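Long-range contact in ATP-dependent kinase YFH7 (Saccharomyces cerevisiae, PDB 2GA8), which acts as an ATP-dependent kinase of the P-loop type that could be involved in endoplasmic reticulum membrane assembly: residues E92-V104 and H165-P177. Numbering follows the deposited sequence.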
loop_
_atom_site.group_PDB
_atom_site.type_symbol
_atom_site.label_atom_id
_atom_site.label_comp_id
_atom_site.label_asym_id
_atom_site.label_seq_id
_atom_site.Cartn_x
_atom_site.Cartn_y
_atom_site.Cartn_z
ATOM N N GLU A 92 -8.198 17.961 18.763
ATOM C CA GLU A 92 -7.680 18.619 19.953
ATOM C C GLU A 92 -6.580 17.762 20.575
ATOM O O GLU A 92 -5.637 18.284 21.169
ATOM C CB GLU A 92 -8.811 18.845 20.957
ATOM C CG GLU A 92 -8.391 19.573 22.222
ATOM C CD GLU A 92 -9.569 19.886 23.121
ATOM O OE1 GLU A 92 -10.487 20.598 22.663
ATOM O OE2 GLU A 92 -9.579 19.422 24.281
ATOM N N ASN A 93 -6.700 16.444 20.429
ATOM C CA ASN A 93 -5.704 15.524 20.973
ATOM C C ASN A 93 -4.625 15.195 19.942
ATOM O O ASN A 93 -4.136 14.065 19.874
ATOM C CB ASN A 93 -6.373 14.235 21.457
ATOM C CG ASN A 93 -7.321 14.472 22.614
ATOM O OD1 ASN A 93 -6.986 15.168 23.570
ATOM N ND2 ASN A 93 -8.510 13.884 22.538
ATOM N N GLN A 94 -4.271 16.195 19.140
ATOM C CA GLN A 94 -3.242 16.067 18.110
ATOM C C GLN A 94 -3.547 15.020 17.032
ATOM O O GLN A 94 -2.632 14.424 16.461
ATOM C CB GLN A 94 -1.890 15.759 18.760
ATOM C CG GLN A 94 -1.567 16.630 19.973
ATOM C CD GLN A 94 -1.784 18.112 19.710
ATOM O OE1 GLN A 94 -2.604 18.754 20.365
ATOM N NE2 GLN A 94 -1.053 18.658 18.747
ATOM N N GLY A 95 -4.832 14.803 16.761
ATOM C CA GLY A 95 -5.239 13.847 15.743
ATOM C C GLY A 95 -5.064 12.393 16.130
ATOM O O GLY A 95 -4.850 11.538 15.266
ATOM N N LEU A 96 -5.170 12.105 17.424
ATOM C CA LEU A 96 -5.008 10.744 17.918
ATOM C C LEU A 96 -6.160 10.256 18.791
ATOM O O LEU A 96 -6.950 11.049 19.306
ATOM C CB LEU A 96 -3.698 10.638 18.704
ATOM C CG LEU A 96 -2.397 10.738 17.902
ATOM C CD1 LEU A 96 -1.212 10.807 18.843
ATOM C CD2 LEU A 96 -2.271 9.539 16.984
ATOM N N PHE A 97 -6.248 8.935 18.925
ATOM C CA PHE A 97 -7.252 8.274 19.755
ATOM C C PHE A 97 -6.435 7.625 20.875
ATOM O O PHE A 97 -6.054 6.458 20.786
ATOM C CB PHE A 97 -7.986 7.183 18.963
ATOM C CG PHE A 97 -8.828 7.704 17.833
ATOM C CD1 PHE A 97 -9.928 8.517 18.083
ATOM C CD2 PHE A 97 -8.531 7.367 16.516
ATOM C CE1 PHE A 97 -10.724 8.988 17.033
ATOM C CE2 PHE A 97 -9.317 7.830 15.460
ATOM C CZ PHE A 97 -10.417 8.642 15.721
ATOM N N LYS A 98 -6.164 8.396 21.922
ATOM C CA LYS A 98 -5.358 7.933 23.048
ATOM C C LYS A 98 -5.624 6.519 23.558
ATOM O O LYS A 98 -4.685 5.758 23.790
ATOM C CB LYS A 98 -5.487 8.916 24.217
ATOM C CG LYS A 98 -4.548 8.621 25.380
ATOM C CD LYS A 98 -4.691 9.661 26.482
ATOM C CE LYS A 98 -3.661 9.448 27.580
ATOM N NZ LYS A 98 -3.737 8.085 28.172
ATOM N N ASP A 99 -6.893 6.161 23.723
ATOM C CA ASP A 99 -7.244 4.844 24.249
ATOM C C ASP A 99 -7.295 3.682 23.255
ATOM O O ASP A 99 -7.674 2.572 23.630
ATOM C CB ASP A 99 -8.590 4.921 24.977
ATOM C CG ASP A 99 -8.597 5.957 26.087
ATOM O OD1 ASP A 99 -7.623 6.001 26.869
ATOM O OD2 ASP A 99 -9.582 6.721 26.184
ATOM N N HIS A 100 -6.905 3.912 22.004
ATOM C CA HIS A 100 -6.966 2.841 21.013
ATOM C C HIS A 100 -5.731 2.670 20.135
ATOM O O HIS A 100 -5.768 1.922 19.163
ATOM C CB HIS A 100 -8.187 3.050 20.114
ATOM C CG HIS A 100 -9.492 2.983 20.843
ATOM N ND1 HIS A 100 -10.012 1.804 21.331
ATOM C CD2 HIS A 100 -10.378 3.952 21.178
ATOM C CE1 HIS A 100 -11.162 2.049 21.937
ATOM N NE2 HIS A 100 -11.406 3.345 21.856
ATOM N N VAL A 101 -4.637 3.341 20.478
ATOM C CA VAL A 101 -3.418 3.259 19.681
ATOM C C VAL A 101 -2.843 1.857 19.471
ATOM O O VAL A 101 -2.114 1.626 18.507
ATOM C CB VAL A 101 -2.309 4.167 20.265
ATOM C CG1 VAL A 101 -2.750 5.617 20.198
ATOM C CG2 VAL A 101 -2.005 3.767 21.701
ATOM N N GLU A 102 -3.163 0.923 20.362
ATOM C CA GLU A 102 -2.655 -0.442 20.237
ATOM C C GLU A 102 -3.782 -1.450 20.022
ATOM O O GLU A 102 -3.568 -2.660 20.097
ATOM C CB GLU A 102 -1.862 -0.827 21.492
ATOM C CG GLU A 102 -0.687 0.089 21.797
ATOM C CD GLU A 102 0.083 -0.339 23.036
ATOM O OE1 GLU A 102 0.800 -1.360 22.977
ATOM O OE2 GLU A 102 -0.039 0.347 24.073
ATOM N N ASP A 103 -4.980 -0.945 19.747
ATOM C CA ASP A 103 -6.152 -1.794 19.543
ATOM C C ASP A 103 -6.336 -2.180 18.074
ATOM O O ASP A 103 -6.881 -1.410 17.281
ATOM C CB ASP A 103 -7.393 -1.062 20.061
ATOM C CG ASP A 103 -8.656 -1.879 19.931
ATOM O OD1 ASP A 103 -8.578 -3.057 19.519
ATOM O OD2 ASP A 103 -9.735 -1.337 20.247
ATOM N N VAL A 104 -5.891 -3.383 17.718
ATOM C CA VAL A 104 -6.002 -3.842 16.339
ATOM C C VAL A 104 -7.442 -4.063 15.903
ATOM O O VAL A 104 -7.712 -4.208 14.712
ATOM C CB VAL A 104 -5.196 -5.148 16.102
ATOM C CG1 VAL A 104 -3.736 -4.913 16.441
ATOM C CG2 VAL A 104 -5.770 -6.293 16.941
ATOM N N HIS A 165 2.765 3.818 8.792
ATOM C CA HIS A 165 3.585 3.674 9.981
ATOM C C HIS A 165 2.946 4.592 11.025
ATOM O O HIS A 165 2.569 5.724 10.713
ATOM C CB HIS A 165 5.014 4.141 9.685
ATOM C CG HIS A 165 6.039 3.576 10.613
ATOM N ND1 HIS A 165 6.450 2.262 10.558
ATOM C CD2 HIS A 165 6.727 4.143 11.631
ATOM C CE1 HIS A 165 7.349 2.043 11.502
ATOM N NE2 HIS A 165 7.534 3.169 12.167
ATOM N N LEU A 166 2.797 4.113 12.252
ATOM C CA LEU A 166 2.209 4.951 13.288
ATOM C C LEU A 166 3.157 6.119 13.544
ATOM O O LEU A 166 4.378 5.962 13.459
ATOM C CB LEU A 166 1.996 4.142 14.568
ATOM C CG LEU A 166 0.945 3.036 14.435
ATOM C CD1 LEU A 166 0.924 2.176 15.691
ATOM C CD2 LEU A 166 -0.413 3.669 14.174
ATOM N N SER A 167 2.599 7.289 13.839
ATOM C CA SER A 167 3.420 8.467 14.088
ATOM C C SER A 167 4.223 8.302 15.367
ATOM O O SER A 167 3.876 7.503 16.239
ATOM C CB SER A 167 2.550 9.720 14.203
ATOM O OG SER A 167 1.759 9.683 15.376
ATOM N N ARG A 168 5.296 9.072 15.478
ATOM C CA ARG A 168 6.141 9.008 16.657
ATOM C C ARG A 168 5.354 9.402 17.901
ATOM O O ARG A 168 5.543 8.818 18.970
ATOM C CB ARG A 168 7.356 9.916 16.474
ATOM C CG ARG A 168 8.304 9.448 15.374
ATOM C CD ARG A 168 9.467 10.413 15.187
ATOM N NE ARG A 168 9.005 11.770 14.918
ATOM C CZ ARG A 168 9.320 12.827 15.662
ATOM N NH1 ARG A 168 8.852 14.028 15.345
ATOM N NH2 ARG A 168 10.105 12.685 16.722
ATOM N N ARG A 169 4.466 10.386 17.769
ATOM C CA ARG A 169 3.663 10.821 18.909
ATOM C C ARG A 169 2.666 9.729 19.273
ATOM O O ARG A 169 2.260 9.601 20.426
ATOM C CB ARG A 169 2.917 12.120 18.594
ATOM C CG ARG A 169 2.032 12.596 19.742
ATOM C CD ARG A 169 1.428 13.980 19.504
ATOM N NE ARG A 169 2.418 15.053 19.585
ATOM C CZ ARG A 169 3.240 15.401 18.599
ATOM N NH1 ARG A 169 3.199 14.765 17.434
ATOM N NH2 ARG A 169 4.107 16.389 18.778
ATOM N N CYS A 170 2.270 8.942 18.280
ATOM C CA CYS A 170 1.340 7.852 18.510
ATOM C C CYS A 170 2.067 6.775 19.321
ATOM O O CYS A 170 1.522 6.212 20.270
ATOM C CB CYS A 170 0.872 7.286 17.166
ATOM S SG CYS A 170 -0.546 6.185 17.261
ATOM N N LEU A 171 3.311 6.501 18.948
ATOM C CA LEU A 171 4.099 5.492 19.643
ATOM C C LEU A 171 4.365 5.897 21.093
ATOM O O LEU A 171 4.607 5.040 21.944
ATOM C CB LEU A 171 5.420 5.253 18.906
ATOM C CG LEU A 171 5.313 4.718 17.471
ATOM C CD1 LEU A 171 6.705 4.540 16.898
ATOM C CD2 LEU A 171 4.557 3.390 17.454
ATOM N N ASP A 172 4.311 7.197 21.375
ATOM C CA ASP A 172 4.539 7.689 22.734
ATOM C C ASP A 172 3.377 7.332 23.653
ATOM O O ASP A 172 3.487 7.430 24.877
ATOM C CB ASP A 172 4.714 9.211 22.746
ATOM C CG ASP A 172 5.964 9.664 22.018
ATOM O OD1 ASP A 172 7.025 9.040 22.216
ATOM O OD2 ASP A 172 5.885 10.653 21.260
ATOM N N LEU A 173 2.262 6.932 23.057
ATOM C CA LEU A 173 1.077 6.576 23.822
ATOM C C LEU A 173 0.997 5.081 24.112
ATOM O O LEU A 173 0.100 4.632 24.824
ATOM C CB LEU A 173 -0.178 7.028 23.074
ATOM C CG LEU A 173 -0.281 8.534 22.821
ATOM C CD1 LEU A 173 -1.488 8.831 21.944
ATOM C CD2 LEU A 173 -0.377 9.270 24.151
ATOM N N PHE A 174 1.926 4.312 23.557
ATOM C CA PHE A 174 1.943 2.872 23.793
ATOM C C PHE A 174 2.087 2.620 25.288
ATOM O O PHE A 174 2.736 3.396 25.990
ATOM C CB PHE A 174 3.109 2.219 23.046
ATOM C CG PHE A 174 2.738 1.670 21.697
ATOM C CD1 PHE A 174 2.014 2.435 20.788
ATOM C CD2 PHE A 174 3.128 0.386 21.329
ATOM C CE1 PHE A 174 1.688 1.923 19.529
ATOM C CE2 PHE A 174 2.806 -0.130 20.075
ATOM C CZ PHE A 174 2.085 0.641 19.173
ATOM N N LYS A 175 1.483 1.541 25.775
ATOM C CA LYS A 175 1.562 1.210 27.193
ATOM C C LYS A 175 3.026 1.179 27.619
ATOM O O LYS A 175 3.354 1.409 28.784
ATOM C CB LYS A 175 0.904 -0.147 27.465
ATOM C CG LYS A 175 0.804 -0.500 28.943
ATOM C CD LYS A 175 -0.024 0.526 29.705
ATOM C CE LYS A 175 -0.032 0.232 31.197
ATOM N NZ LYS A 175 -0.797 1.257 31.965
ATOM N N ASP A 176 3.903 0.899 26.660
ATOM C CA ASP A 176 5.335 0.847 26.913
ATOM C C ASP A 176 6.061 1.658 25.838
ATOM O O ASP A 176 6.610 1.100 24.887
ATOM C CB ASP A 176 5.819 -0.604 26.897
ATOM C CG ASP A 176 7.266 -0.736 27.313
ATOM O OD1 ASP A 176 7.604 -0.305 28.435
ATOM O OD2 ASP A 176 8.066 -1.272 26.521
ATOM N N PRO A 177 6.066 2.995 25.981
ATOM C CA PRO A 177 6.707 3.927 25.050
ATOM C C PRO A 177 8.158 3.585 24.722
ATOM O O PRO A 177 8.593 3.756 23.584
ATOM C CB PRO A 177 6.579 5.268 25.767
ATOM C CG PRO A 177 5.294 5.119 26.505
ATOM C CD PRO A 177 5.424 3.731 27.084
HETATM O O HOH W 1 3.107 -1.304 24.689
HETATM O O HOH W 2 -1.585 2.366 24.810
#
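Glu102 lies across the ring of Phe174 in a CH-pi contact, its CG 3.5 Å from the ring centroid and almost directly over the centre. This contact joins the loop between helix 84-92 and strand 109-111 to helix 168-171 and the turn that follows it, in a P-loop kinase fold but away from the probable ATP-binding loop. Beyond CG the chain runs extended, bringing the carboxylate over the same ring with the planes 13° apart, and OE2 on to the backbone of Lys175. There Lys175 N donates a bond of 2.6 Å to the syn side of OE2, nearly straight at 165° though tilted out of the carboxylate plane. A water bonded to both OE2 and Leu173 O adds a second grip. Without the ring, as with an alanine at Phe174, the Glu102 carboxylate is likely to lose the face it stacks on and be freer to turn away from Lys175 N. Beside this polar end, Val101 CG1 touches Cys170 SG at 3.7 Å and Leu173 CD1 at 3.9 Å. The branches of Leu96 divide: CD2 packs on Cys170, CD1 on Leu173 CD1 and Arg169 CG. Further out, a type I turn from His100 to Asp103 carries Val101 and Glu102, and Arg127 bonds to Val101 O. The side chain of Cys170 comes within about 3 Å (nearest atoms) of a bound mercury(II) ion. Ser167 N-caps helix 168-171, its OG accepting from Cys170 N at 3.0 Å.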